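Local coordinates for actin-related protein 8 (Homo sapiens, PDB 4FO0), which binds ATP, serves as a proposed core subunit of the INO80 chromatin-remodelling complex and helps organise mitotic chromosomes, at residues L361-T366 against Q521-N526; A483-I488 against L525-P530; S487-C490 against T496-K499; K499-I504 against P530-I535. All coordinates share one frame; numbering follows the deposited sequence.

Contact 1 of 4, residues L361-T366 against Q521-N526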
loop_
_atom_site.group_PDB
_atom_site.type_symbol
_atom_site.label_atom_id
_atom_site.label_comp_id
_atom_site.label_asym_id
_atom_site.label_seq_id
_atom_site.Cartn_x
_atom_site.Cartn_y
_atom_site.Cartn_z
ATOM N N LEU A 361 4.851 -2.992 12.975
ATOM C CA LEU A 361 3.451 -2.751 12.605
ATOM C C LEU A 361 2.529 -2.881 13.815
ATOM O O LEU A 361 1.454 -2.295 13.850
ATOM C CB LEU A 361 2.990 -3.699 11.496
ATOM C CG LEU A 361 3.618 -3.411 10.137
ATOM C CD1 LEU A 361 3.295 -4.525 9.176
ATOM C CD2 LEU A 361 3.135 -2.059 9.595
ATOM N N PHE A 362 2.963 -3.637 14.817
ATOM C CA PHE A 362 2.179 -3.803 16.028
ATOM C C PHE A 362 2.662 -2.904 17.162
ATOM O O PHE A 362 1.938 -2.676 18.141
ATOM C CB PHE A 362 2.167 -5.270 16.429
ATOM C CG PHE A 362 1.648 -6.170 15.345
ATOM C CD1 PHE A 362 0.324 -6.614 15.361
ATOM C CD2 PHE A 362 2.474 -6.540 14.277
ATOM C CE1 PHE A 362 -0.160 -7.431 14.342
ATOM C CE2 PHE A 362 1.994 -7.359 13.250
ATOM C CZ PHE A 362 0.680 -7.807 13.280
ATOM N N TYR A 363 3.880 -2.388 17.008
ATOM C CA TYR A 363 4.461 -1.414 17.935
ATOM C C TYR A 363 5.032 -0.212 17.177
ATOM O O TYR A 363 6.232 0.049 17.211
ATOM C CB TYR A 363 5.526 -2.078 18.816
ATOM C CG TYR A 363 4.951 -3.219 19.598
ATOM C CD1 TYR A 363 4.355 -3.003 20.834
ATOM C CD2 TYR A 363 4.954 -4.512 19.084
ATOM C CE1 TYR A 363 3.796 -4.050 21.540
ATOM C CE2 TYR A 363 4.400 -5.561 19.779
ATOM C CZ TYR A 363 3.817 -5.324 21.010
ATOM O OH TYR A 363 3.260 -6.363 21.727
ATOM N N PRO A 364 4.154 0.529 16.494
ATOM C CA PRO A 364 4.544 1.600 15.571
ATOM C C PRO A 364 5.310 2.771 16.204
ATOM O O PRO A 364 5.803 3.630 15.478
ATOM C CB PRO A 364 3.199 2.061 14.991
ATOM C CG PRO A 364 2.186 1.590 15.951
ATOM C CD PRO A 364 2.699 0.309 16.489
ATOM N N ALA A 365 5.416 2.829 17.521
ATOM C CA ALA A 365 6.265 3.851 18.119
ATOM C C ALA A 365 7.698 3.602 17.660
ATOM O O ALA A 365 8.540 4.498 17.664
ATOM C CB ALA A 365 6.173 3.797 19.623
ATOM N N THR A 366 7.961 2.360 17.272
ATOM C CA THR A 366 9.286 1.926 16.843
ATOM C C THR A 366 9.763 2.741 15.649
ATOM O O THR A 366 10.964 2.908 15.434
ATOM C CB THR A 366 9.266 0.424 16.456
ATOM O OG1 THR A 366 8.763 -0.338 17.552
ATOM C CG2 THR A 366 10.639 -0.082 16.112
ATOM N N GLN A 521 -3.538 -13.836 14.023
ATOM C CA GLN A 521 -4.650 -14.569 14.605
ATOM C C GLN A 521 -4.353 -14.865 16.065
ATOM O O GLN A 521 -5.234 -14.796 16.919
ATOM C CB GLN A 521 -4.880 -15.864 13.843
ATOM C CG GLN A 521 -5.069 -17.050 14.736
ATOM C CD GLN A 521 -6.441 -17.617 14.598
ATOM O OE1 GLN A 521 -6.770 -18.240 13.583
ATOM N NE2 GLN A 521 -7.276 -17.385 15.603
ATOM N N HIS A 522 -3.096 -15.184 16.344
ATOM C CA HIS A 522 -2.659 -15.447 17.704
ATOM C C HIS A 522 -2.832 -14.230 18.607
ATOM O O HIS A 522 -3.328 -14.362 19.720
ATOM C CB HIS A 522 -1.208 -15.920 17.698
ATOM C CG HIS A 522 -0.575 -15.978 19.054
ATOM N ND1 HIS A 522 -0.278 -17.167 19.687
ATOM C CD2 HIS A 522 -0.161 -14.992 19.889
ATOM C CE1 HIS A 522 0.288 -16.912 20.853
ATOM N NE2 HIS A 522 0.373 -15.601 20.999
ATOM N N ARG A 523 -2.435 -13.049 18.131
ATOM C CA ARG A 523 -2.533 -11.840 18.948
ATOM C C ARG A 523 -3.982 -11.520 19.181
ATOM O O ARG A 523 -4.364 -11.121 20.280
ATOM C CB ARG A 523 -1.912 -10.625 18.269
ATOM C CG ARG A 523 -0.560 -10.853 17.683
ATOM C CD ARG A 523 0.510 -10.269 18.554
ATOM N NE ARG A 523 0.339 -8.840 18.827
ATOM C CZ ARG A 523 1.174 -8.164 19.617
ATOM N NH1 ARG A 523 2.202 -8.808 20.170
ATOM N NH2 ARG A 523 1.000 -6.868 19.867
ATOM N N ILE A 524 -4.793 -11.663 18.137
ATOM C CA ILE A 524 -6.203 -11.324 18.274
ATOM C C ILE A 524 -6.867 -12.152 19.377
ATOM O O ILE A 524 -7.533 -11.594 20.242
ATOM C CB ILE A 524 -6.967 -11.410 16.943
ATOM C CG1 ILE A 524 -6.424 -10.360 15.971
ATOM C CG2 ILE A 524 -8.455 -11.180 17.160
ATOM C CD1 ILE A 524 -6.324 -8.956 16.572
ATOM N N LEU A 525 -6.649 -13.466 19.371
ATOM C CA LEU A 525 -7.170 -14.328 20.430
ATOM C C LEU A 525 -6.827 -13.804 21.808
ATOM O O LEU A 525 -7.711 -13.567 22.635
ATOM C CB LEU A 525 -6.608 -15.731 20.311
ATOM C CG LEU A 525 -7.272 -16.611 19.269
ATOM C CD1 LEU A 525 -7.026 -18.070 19.614
ATOM C CD2 LEU A 525 -8.743 -16.298 19.237
ATOM N N ASN A 526 -5.536 -13.631 22.056
ATOM C CA ASN A 526 -5.069 -13.212 23.373
ATOM C C ASN A 526 -5.533 -11.823 23.774
ATOM O O ASN A 526 -5.827 -11.581 24.944
ATOM C CB ASN A 526 -3.544 -13.293 23.462
ATOM C CG ASN A 526 -3.017 -14.678 23.129
ATOM O OD1 ASN A 526 -3.709 -15.689 23.315
ATOM N ND2 ASN A 526 -1.787 -14.731 22.626
#
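Phe362 and Arg523 mark the closest passage of the two backbones, yet their CA atoms are still 9.8 Å apart, so the gap is bridged by side chains alone. Residues 361-366 form a loop that enters a 3-10 turn at Pro364, where OG1 of Thr366 donates to the carbonyl O of Tyr363 over 2.6 Å, lying in the carbonyl plane. Residues 521-526 are regular helix, from which Arg523 points toward the loop. Its chain bends at chi2 and again at chi3 (-56°), and carries the guanidinium out to the tyrosine. There NH2 of Arg523 donates to OH of Tyr363 over 3.0 Å and NH1 of Arg523 to the same OH over 3.1 Å: an end-on, two-nitrogen grip on one oxygen. That oxygen sits at the guanidinium edge, only 1° out of its plane, while the phenol ring stands almost perpendicular to the guanidinium at 84°. Helix 516-527 lies in the connection between the parallel strands 503-507 and 540-542 in the RNase H-like fold of the actin family, ahead of helix 530-535, and Arg523 ties it to the loop following helix 353-359. Asp481 at the start of helix 480-489 forms a salt bridge with NH2 of Arg523 through OD2, so the cation has both an acid and a phenol to hold it. Phe362 adds a van der Waals contact, its CB 4.0 Å from NH2 of Arg523, and its ring also meets that of Phe519 one turn back along the helix. Tyr363 also packs on Met81, Val82 and Ala85 of helix 71-88, while the side chain of Phe362 is about 12 Å from the bound ATP.

Contact 2 of 4, residues A483-I488 against L525-P530; sequences AILHSI and LNKMPP
Leu485 meets Lys527 and Met528 at about a right angle to both side chains, dividing its two methyls between them. CD1 of Leu485 rests on the base of the lysine, 3.5 Å from CB of Lys527, and is also 3.6 Å from O of Lys527. CD2 of Leu485 turns to the next residue, 3.9 Å from CB of Met528. The fork is aimed by a leucine chain that points toward 525-530 and keeps CG anti to the carbonyl carbon (chi1 -71°). Both partners meet the leucine near their backbones, not with their chain ends: the lysine chain bends at chi2 and leads away, and the methionine, with CG between the backbone N and the carbonyl carbon (chi1 65°), sends its sulfur end off toward Tyr501. The site is the exit of helix 516-527, where Met528 is the first residue to leave helical geometry and Pro529 takes the N-cap position of helix 530-535. Helix 480-489 thus packs against the bend between two helices of the parallel crossover in the actin fold. An alanine in place of Leu485 would probably leave the CB atoms of Lys527 and Met528 without their methyl partners and hold this bend less firmly. Ile484 and Ile488 of the same helix as Leu485 pack on Cys249 of strand 247-253.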
loop_
_atom_site.group_PDB
_atom_site.type_symbol
_atom_site.label_atom_id
_atom_site.label_comp_id
_atom_site.label_asym_id
_atom_site.label_seq_id
_atom_site.Cartn_x
_atom_site.Cartn_y
_atom_site.Cartn_z
ATOM N N ALA A 483 -5.885 -1.590 16.738
ATOM C CA ALA A 483 -6.786 -0.917 15.813
ATOM C C ALA A 483 -7.910 -1.842 15.367
ATOM O O ALA A 483 -9.076 -1.451 15.325
ATOM C CB ALA A 483 -6.029 -0.442 14.615
ATOM N N ILE A 484 -7.561 -3.071 15.016
ATOM C CA ILE A 484 -8.579 -4.029 14.630
ATOM C C ILE A 484 -9.592 -4.196 15.747
ATOM O O ILE A 484 -10.791 -4.122 15.513
ATOM C CB ILE A 484 -7.970 -5.383 14.297
ATOM C CG1 ILE A 484 -7.189 -5.271 12.988
ATOM C CG2 ILE A 484 -9.073 -6.474 14.226
ATOM C CD1 ILE A 484 -6.324 -6.459 12.707
ATOM N N LEU A 485 -9.095 -4.422 16.959
ATOM C CA LEU A 485 -9.946 -4.605 18.124
ATOM C C LEU A 485 -10.808 -3.368 18.361
ATOM O O LEU A 485 -12.033 -3.441 18.425
ATOM C CB LEU A 485 -9.089 -4.902 19.352
ATOM C CG LEU A 485 -8.447 -6.290 19.328
ATOM C CD1 LEU A 485 -7.639 -6.548 20.582
ATOM C CD2 LEU A 485 -9.491 -7.368 19.130
ATOM N N HIS A 486 -10.154 -2.224 18.472
ATOM C CA HIS A 486 -10.859 -0.974 18.678
ATOM C C HIS A 486 -11.976 -0.755 17.661
ATOM O O HIS A 486 -13.071 -0.333 18.008
ATOM C CB HIS A 486 -9.882 0.189 18.623
ATOM C CG HIS A 486 -10.543 1.520 18.747
ATOM N ND1 HIS A 486 -11.105 2.171 17.671
ATOM C CD2 HIS A 486 -10.749 2.316 19.822
ATOM C CE1 HIS A 486 -11.618 3.320 18.074
ATOM N NE2 HIS A 486 -11.414 3.433 19.375
ATOM N N SER A 487 -11.682 -1.036 16.402
ATOM C CA SER A 487 -12.646 -0.882 15.324
ATOM C C SER A 487 -13.879 -1.768 15.545
ATOM O O SER A 487 -15.011 -1.310 15.461
ATOM C CB SER A 487 -11.958 -1.230 13.995
ATOM O OG SER A 487 -12.882 -1.405 12.933
ATOM N N ILE A 488 -13.647 -3.042 15.824
ATOM C CA ILE A 488 -14.722 -3.997 16.033
ATOM C C ILE A 488 -15.538 -3.611 17.253
ATOM O O ILE A 488 -16.753 -3.805 17.299
ATOM C CB ILE A 488 -14.151 -5.416 16.226
ATOM C CG1 ILE A 488 -13.444 -5.864 14.940
ATOM C CG2 ILE A 488 -15.246 -6.388 16.629
ATOM C CD1 ILE A 488 -12.841 -7.243 14.991
ATOM N N LEU A 525 -6.649 -13.466 19.371
ATOM C CA LEU A 525 -7.170 -14.328 20.430
ATOM C C LEU A 525 -6.827 -13.804 21.808
ATOM O O LEU A 525 -7.711 -13.567 22.635
ATOM C CB LEU A 525 -6.608 -15.731 20.311
ATOM C CG LEU A 525 -7.272 -16.611 19.269
ATOM C CD1 LEU A 525 -7.026 -18.070 19.614
ATOM C CD2 LEU A 525 -8.743 -16.298 19.237
ATOM N N ASN A 526 -5.536 -13.631 22.056
ATOM C CA ASN A 526 -5.069 -13.212 23.373
ATOM C C ASN A 526 -5.533 -11.823 23.774
ATOM O O ASN A 526 -5.827 -11.581 24.944
ATOM C CB ASN A 526 -3.544 -13.293 23.462
ATOM C CG ASN A 526 -3.017 -14.678 23.129
ATOM O OD1 ASN A 526 -3.709 -15.689 23.315
ATOM N ND2 ASN A 526 -1.787 -14.731 22.626
ATOM N N LYS A 527 -5.601 -10.918 22.800
ATOM C CA LYS A 527 -5.901 -9.509 23.055
ATOM C C LYS A 527 -7.398 -9.203 23.091
ATOM O O LYS A 527 -7.816 -8.241 23.726
ATOM C CB LYS A 527 -5.243 -8.617 21.996
ATOM C CG LYS A 527 -3.932 -7.975 22.399
ATOM C CD LYS A 527 -2.839 -9.000 22.544
ATOM C CE LYS A 527 -1.517 -8.344 22.903
ATOM N NZ LYS A 527 -0.412 -9.349 22.871
ATOM N N MET A 528 -8.203 -9.999 22.395
ATOM C CA MET A 528 -9.630 -9.701 22.298
ATOM C C MET A 528 -10.308 -9.885 23.641
ATOM O O MET A 528 -9.744 -10.524 24.528
ATOM C CB MET A 528 -10.314 -10.577 21.251
ATOM C CG MET A 528 -10.323 -12.050 21.593
ATOM S SD MET A 528 -11.189 -13.007 20.334
ATOM C CE MET A 528 -12.792 -12.219 20.453
ATOM N N PRO A 529 -11.525 -9.325 23.787
ATOM C CA PRO A 529 -12.357 -9.432 24.994
ATOM C C PRO A 529 -12.727 -10.886 25.246
ATOM O O PRO A 529 -13.310 -11.523 24.359
ATOM C CB PRO A 529 -13.614 -8.635 24.632
ATOM C CG PRO A 529 -13.230 -7.792 23.473
ATOM C CD PRO A 529 -12.213 -8.584 22.718
ATOM N N PRO A 530 -12.409 -11.402 26.447
ATOM C CA PRO A 530 -12.449 -12.840 26.736
ATOM C C PRO A 530 -13.878 -13.353 26.713
ATOM O O PRO A 530 -14.107 -14.525 26.403
ATOM C CB PRO A 530 -11.867 -12.936 28.150
ATOM C CG PRO A 530 -11.354 -11.549 28.484
ATOM C CD PRO A 530 -12.164 -10.614 27.662
#

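Contact 3 of 4, residues S487-C490 against T496-K499; sequences SIDC and TKKK
The tight corner between helix 480-489 and helix 494-502, consecutive in the chain, is braced by Lys497 reaching back to the end of the first helix at Ile488 and Asp489. The CA atoms of Ile488 and Lys497 come to 6.1 Å, and the lysine chain, extended beyond CG, runs past the carbonyl of Ile488, with CG of Lys497 3.5 Å from O of Ile488. At the tip NZ of Lys497 donates to the backbone O of Asp489 over 3.2 Å, approaching from above the carbonyl plane, 40° out of it. The same NZ lies 3.1 Å from OD1 of Asp489, a salt bridge whose hydrogen bond is weak. That carboxylate reaches the amine because CG is anti to the backbone N (chi1 -170°), although the bond to CB leads away from 496-499. A positive charge beside these last carbonyls would probably suit the negative end of the helix dipole. With a leucine in place of Lys497, Asp489 is likely to lose its counter-charge and its carbonyl this donor. Alongside, Lys497 packs on Phe532 of helix 530-535, while Ile488 faces inward to Cys262 of strand 258-264 and Met500 of helix 494-502.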
loop_
_atom_site.group_PDB
_atom_site.type_symbol
_atom_site.label_atom_id
_atom_site.label_comp_id
_atom_site.label_asym_id
_atom_site.label_seq_id
_atom_site.Cartn_x
_atom_site.Cartn_y
_atom_site.Cartn_z
ATOM N N SER A 487 -11.682 -1.036 16.402
ATOM C CA SER A 487 -12.646 -0.882 15.324
ATOM C C SER A 487 -13.879 -1.768 15.545
ATOM O O SER A 487 -15.011 -1.310 15.461
ATOM C CB SER A 487 -11.958 -1.230 13.995
ATOM O OG SER A 487 -12.882 -1.405 12.933
ATOM N N ILE A 488 -13.647 -3.042 15.824
ATOM C CA ILE A 488 -14.722 -3.997 16.033
ATOM C C ILE A 488 -15.538 -3.611 17.253
ATOM O O ILE A 488 -16.753 -3.805 17.299
ATOM C CB ILE A 488 -14.151 -5.416 16.226
ATOM C CG1 ILE A 488 -13.444 -5.864 14.940
ATOM C CG2 ILE A 488 -15.246 -6.388 16.629
ATOM C CD1 ILE A 488 -12.841 -7.243 14.991
ATOM N N ASP A 489 -14.855 -3.051 18.239
ATOM C CA ASP A 489 -15.495 -2.624 19.467
ATOM C C ASP A 489 -16.441 -1.445 19.249
ATOM O O ASP A 489 -17.285 -1.142 20.091
ATOM C CB ASP A 489 -14.435 -2.237 20.484
ATOM C CG ASP A 489 -15.017 -2.010 21.845
ATOM O OD1 ASP A 489 -15.950 -2.763 22.222
ATOM O OD2 ASP A 489 -14.549 -1.078 22.527
ATOM N N CYS A 490 -16.287 -0.780 18.116
ATOM C CA CYS A 490 -17.125 0.358 17.774
ATOM C C CYS A 490 -18.376 -0.045 17.014
ATOM O O CYS A 490 -19.204 0.805 16.700
ATOM C CB CYS A 490 -16.342 1.359 16.939
ATOM S SG CYS A 490 -15.117 2.224 17.880
ATOM N N THR A 496 -23.200 -8.259 15.268
ATOM C CA THR A 496 -22.213 -7.731 14.349
ATOM C C THR A 496 -20.825 -8.113 14.858
ATOM O O THR A 496 -20.054 -8.753 14.135
ATOM C CB THR A 496 -22.314 -6.204 14.210
ATOM O OG1 THR A 496 -23.545 -5.855 13.568
ATOM C CG2 THR A 496 -21.169 -5.673 13.374
ATOM N N LYS A 497 -20.516 -7.749 16.106
ATOM C CA LYS A 497 -19.198 -8.040 16.668
ATOM C C LYS A 497 -18.847 -9.516 16.580
ATOM O O LYS A 497 -17.723 -9.872 16.235
ATOM C CB LYS A 497 -19.083 -7.576 18.112
ATOM C CG LYS A 497 -19.173 -6.088 18.283
ATOM C CD LYS A 497 -19.010 -5.712 19.746
ATOM C CE LYS A 497 -19.377 -4.261 19.971
ATOM N NZ LYS A 497 -18.760 -3.709 21.201
ATOM N N LYS A 498 -19.794 -10.384 16.904
ATOM C CA LYS A 498 -19.518 -11.803 16.777
ATOM C C LYS A 498 -19.004 -12.060 15.367
ATOM O O LYS A 498 -17.972 -12.711 15.175
ATOM C CB LYS A 498 -20.762 -12.647 17.067
ATOM C CG LYS A 498 -20.918 -13.044 18.527
ATOM C CD LYS A 498 -21.934 -14.177 18.700
ATOM C CE LYS A 498 -23.338 -13.754 18.266
ATOM N NZ LYS A 498 -24.321 -14.884 18.287
ATOM N N LYS A 499 -19.719 -11.522 14.383
ATOM C CA LYS A 499 -19.361 -11.728 12.985
ATOM C C LYS A 499 -17.978 -11.181 12.652
ATOM O O LYS A 499 -17.210 -11.827 11.947
ATOM C CB LYS A 499 -20.425 -11.128 12.067
ATOM C CG LYS A 499 -21.780 -11.826 12.186
ATOM C CD LYS A 499 -22.697 -11.545 11.001
ATOM C CE LYS A 499 -23.232 -10.117 11.014
ATOM N NZ LYS A 499 -23.947 -9.791 9.739
#

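Contact 4 of 4, residues K499-I504 against P530-I535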
loop_
_atom_site.group_PDB
_atom_site.type_symbol
_atom_site.label_atom_id
_atom_site.label_comp_id
_atom_site.label_asym_id
_atom_site.label_seq_id
_atom_site.Cartn_x
_atom_site.Cartn_y
_atom_site.Cartn_z
ATOM N N LYS A 499 -19.719 -11.522 14.383
ATOM C CA LYS A 499 -19.361 -11.728 12.985
ATOM C C LYS A 499 -17.978 -11.181 12.652
ATOM O O LYS A 499 -17.210 -11.827 11.947
ATOM C CB LYS A 499 -20.425 -11.128 12.067
ATOM C CG LYS A 499 -21.780 -11.826 12.186
ATOM C CD LYS A 499 -22.697 -11.545 11.001
ATOM C CE LYS A 499 -23.232 -10.117 11.014
ATOM N NZ LYS A 499 -23.947 -9.791 9.739
ATOM N N MET A 500 -17.664 -10.001 13.183
ATOM C CA MET A 500 -16.380 -9.346 12.937
ATOM C C MET A 500 -15.184 -10.063 13.558
ATOM O O MET A 500 -14.182 -10.284 12.875
ATOM C CB MET A 500 -16.411 -7.892 13.413
ATOM C CG MET A 500 -17.498 -7.040 12.754
ATOM S SD MET A 500 -17.559 -7.252 10.965
ATOM C CE MET A 500 -19.022 -6.331 10.520
ATOM N N TYR A 501 -15.269 -10.415 14.843
ATOM C CA TYR A 501 -14.176 -11.148 15.487
ATOM C C TYR A 501 -13.948 -12.449 14.753
ATOM O O TYR A 501 -12.811 -12.876 14.584
ATOM C CB TYR A 501 -14.457 -11.473 16.958
ATOM C CG TYR A 501 -14.480 -10.293 17.894
ATOM C CD1 TYR A 501 -13.315 -9.631 18.248
ATOM C CD2 TYR A 501 -15.674 -9.851 18.446
ATOM C CE1 TYR A 501 -13.340 -8.537 19.117
ATOM C CE2 TYR A 501 -15.715 -8.767 19.309
ATOM C CZ TYR A 501 -14.545 -8.113 19.644
ATOM O OH TYR A 501 -14.600 -7.035 20.502
ATOM N N SER A 502 -15.003 -13.002 14.227
ATOM C CA SER A 502 -14.943 -14.309 13.667
ATOM C C SER A 502 -14.321 -14.284 12.289
ATOM O O SER A 502 -13.914 -15.284 11.769
ATOM C CB SER A 502 -16.347 -14.883 13.658
ATOM O OG SER A 502 -16.736 -15.284 12.377
ATOM N N SER A 503 -14.254 -13.114 11.701
ATOM C CA SER A 503 -13.727 -12.953 10.351
ATOM C C SER A 503 -12.941 -11.662 10.157
ATOM O O SER A 503 -13.518 -10.579 10.030
ATOM C CB SER A 503 -14.873 -13.008 9.339
ATOM O OG SER A 503 -14.399 -12.818 8.019
ATOM N N ILE A 504 -11.622 -11.787 10.120
ATOM C CA ILE A 504 -10.757 -10.643 9.821
ATOM C C ILE A 504 -9.991 -10.851 8.512
ATOM O O ILE A 504 -9.126 -11.727 8.396
ATOM C CB ILE A 504 -9.785 -10.366 10.963
ATOM C CG1 ILE A 504 -10.574 -10.106 12.249
ATOM C CG2 ILE A 504 -8.914 -9.182 10.631
ATOM C CD1 ILE A 504 -9.913 -10.661 13.502
ATOM N N PRO A 530 -12.409 -11.402 26.447
ATOM C CA PRO A 530 -12.449 -12.840 26.736
ATOM C C PRO A 530 -13.878 -13.353 26.713
ATOM O O PRO A 530 -14.107 -14.525 26.403
ATOM C CB PRO A 530 -11.867 -12.936 28.150
ATOM C CG PRO A 530 -11.354 -11.549 28.484
ATOM C CD PRO A 530 -12.164 -10.614 27.662
ATOM N N SER A 531 -14.822 -12.469 27.030
ATOM C CA SER A 531 -16.239 -12.792 26.939
ATOM C C SER A 531 -16.620 -13.255 25.527
ATOM O O SER A 531 -17.317 -14.258 25.364
ATOM C CB SER A 531 -17.083 -11.587 27.353
ATOM O OG SER A 531 -17.706 -11.001 26.223
ATOM N N PHE A 532 -16.150 -12.527 24.513
ATOM C CA PHE A 532 -16.428 -12.861 23.112
ATOM C C PHE A 532 -15.617 -14.054 22.639
ATOM O O PHE A 532 -16.087 -14.856 21.821
ATOM C CB PHE A 532 -16.149 -11.671 22.195
ATOM C CG PHE A 532 -17.271 -10.677 22.131
ATOM C CD1 PHE A 532 -18.382 -10.920 21.329
ATOM C CD2 PHE A 532 -17.220 -9.495 22.872
ATOM C CE1 PHE A 532 -19.436 -10.000 21.258
ATOM C CE2 PHE A 532 -18.266 -8.566 22.811
ATOM C CZ PHE A 532 -19.379 -8.820 22.000
ATOM N N ARG A 533 -14.395 -14.159 23.152
ATOM C CA ARG A 533 -13.506 -15.266 22.814
ATOM C C ARG A 533 -14.176 -16.602 23.111
ATOM O O ARG A 533 -13.908 -17.601 22.447
ATOM C CB ARG A 533 -12.203 -15.154 23.602
ATOM C CG ARG A 533 -11.157 -16.160 23.188
ATOM C CD ARG A 533 -10.224 -16.463 24.344
ATOM N NE ARG A 533 -9.151 -17.360 23.933
ATOM C CZ ARG A 533 -7.881 -16.987 23.809
ATOM N NH1 ARG A 533 -7.530 -15.735 24.083
ATOM N NH2 ARG A 533 -6.961 -17.863 23.424
ATOM N N ARG A 534 -15.045 -16.603 24.120
ATOM C CA ARG A 534 -15.800 -17.791 24.499
ATOM C C ARG A 534 -17.007 -17.989 23.591
ATOM O O ARG A 534 -17.112 -18.993 22.881
ATOM C CB ARG A 534 -16.226 -17.706 25.965
ATOM C CG ARG A 534 -15.079 -18.008 26.924
ATOM C CD ARG A 534 -15.512 -17.960 28.383
ATOM N NE ARG A 534 -15.191 -16.678 29.001
ATOM C CZ ARG A 534 -16.089 -15.747 29.309
ATOM N NH1 ARG A 534 -17.382 -15.963 29.070
ATOM N NH2 ARG A 534 -15.692 -14.605 29.865
ATOM N N ILE A 535 -17.909 -17.017 23.609
ATOM C CA ILE A 535 -19.059 -17.022 22.712
ATOM C C ILE A 535 -18.726 -17.451 21.277
ATOM O O ILE A 535 -19.585 -17.968 20.573
ATOM C CB ILE A 535 -19.685 -15.626 22.641
ATOM C CG1 ILE A 535 -19.810 -15.031 24.046
ATOM C CG2 ILE A 535 -21.020 -15.684 21.915
ATOM C CD1 ILE A 535 -19.872 -13.509 24.067
#
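An aromatic pair, Tyr501 with Phe532, joins the last turn of helix 494-502 to the short helix 530-535 on the periphery of the actin fold, away from the nucleotide site. The helices stay apart, with CA of Tyr501 8.1 Å from CA of Phe532, and the two rings fill the interval without a hydrogen bond. CE2 of Tyr501 sits over one face of the phenylalanine, 3.7 Å above its plane and offset to the rim where CG lies; CE2 of Tyr501 is also 3.9 Å from CD2 of Phe532. Ring centroids 5.1 Å apart and planes at 35° make this an oblique pair, neither a stack nor edge-to-face. Both residues point toward each other and hold CG anti to the carbonyl carbon, chi1 -69° for Tyr501 and -82° for Phe532, which brings the rings together with the side chains crossing at about a right angle. The tyrosine is buried and the phenylalanine partly exposed. Around them, Tyr501 packs on Leu485 and Ile488 of helix 480-489 and on Met528 and Pro529, whereas Phe532 turns to Asp494 and Lys497; soon after the tyrosine the chain runs into strand 503-507, flanked by strands 247-253 and 540-542.

In the fold
From the N terminus, residues 361-366 come first and meet 521-526, so contact 1 closes a loop of more than 150 residues that includes the unmodelled 380-470. Contact 2 starts on helix 480-489 and ends on the same stretch as contact 1, around the end of helix 516-527. Contact 3 closes the shortest loop, between helices 480-489 and 494-502; it lies wholly within the span of contact 1 and shares its starting stretch with contact 2. Contact 4 begins where contact 3 ends and, reaching helix 530-535, crosses contacts 1 and 2. Together they join helices 480-489, 494-502, 516-527 and 530-535 to one another and to the loop after helix 353-359.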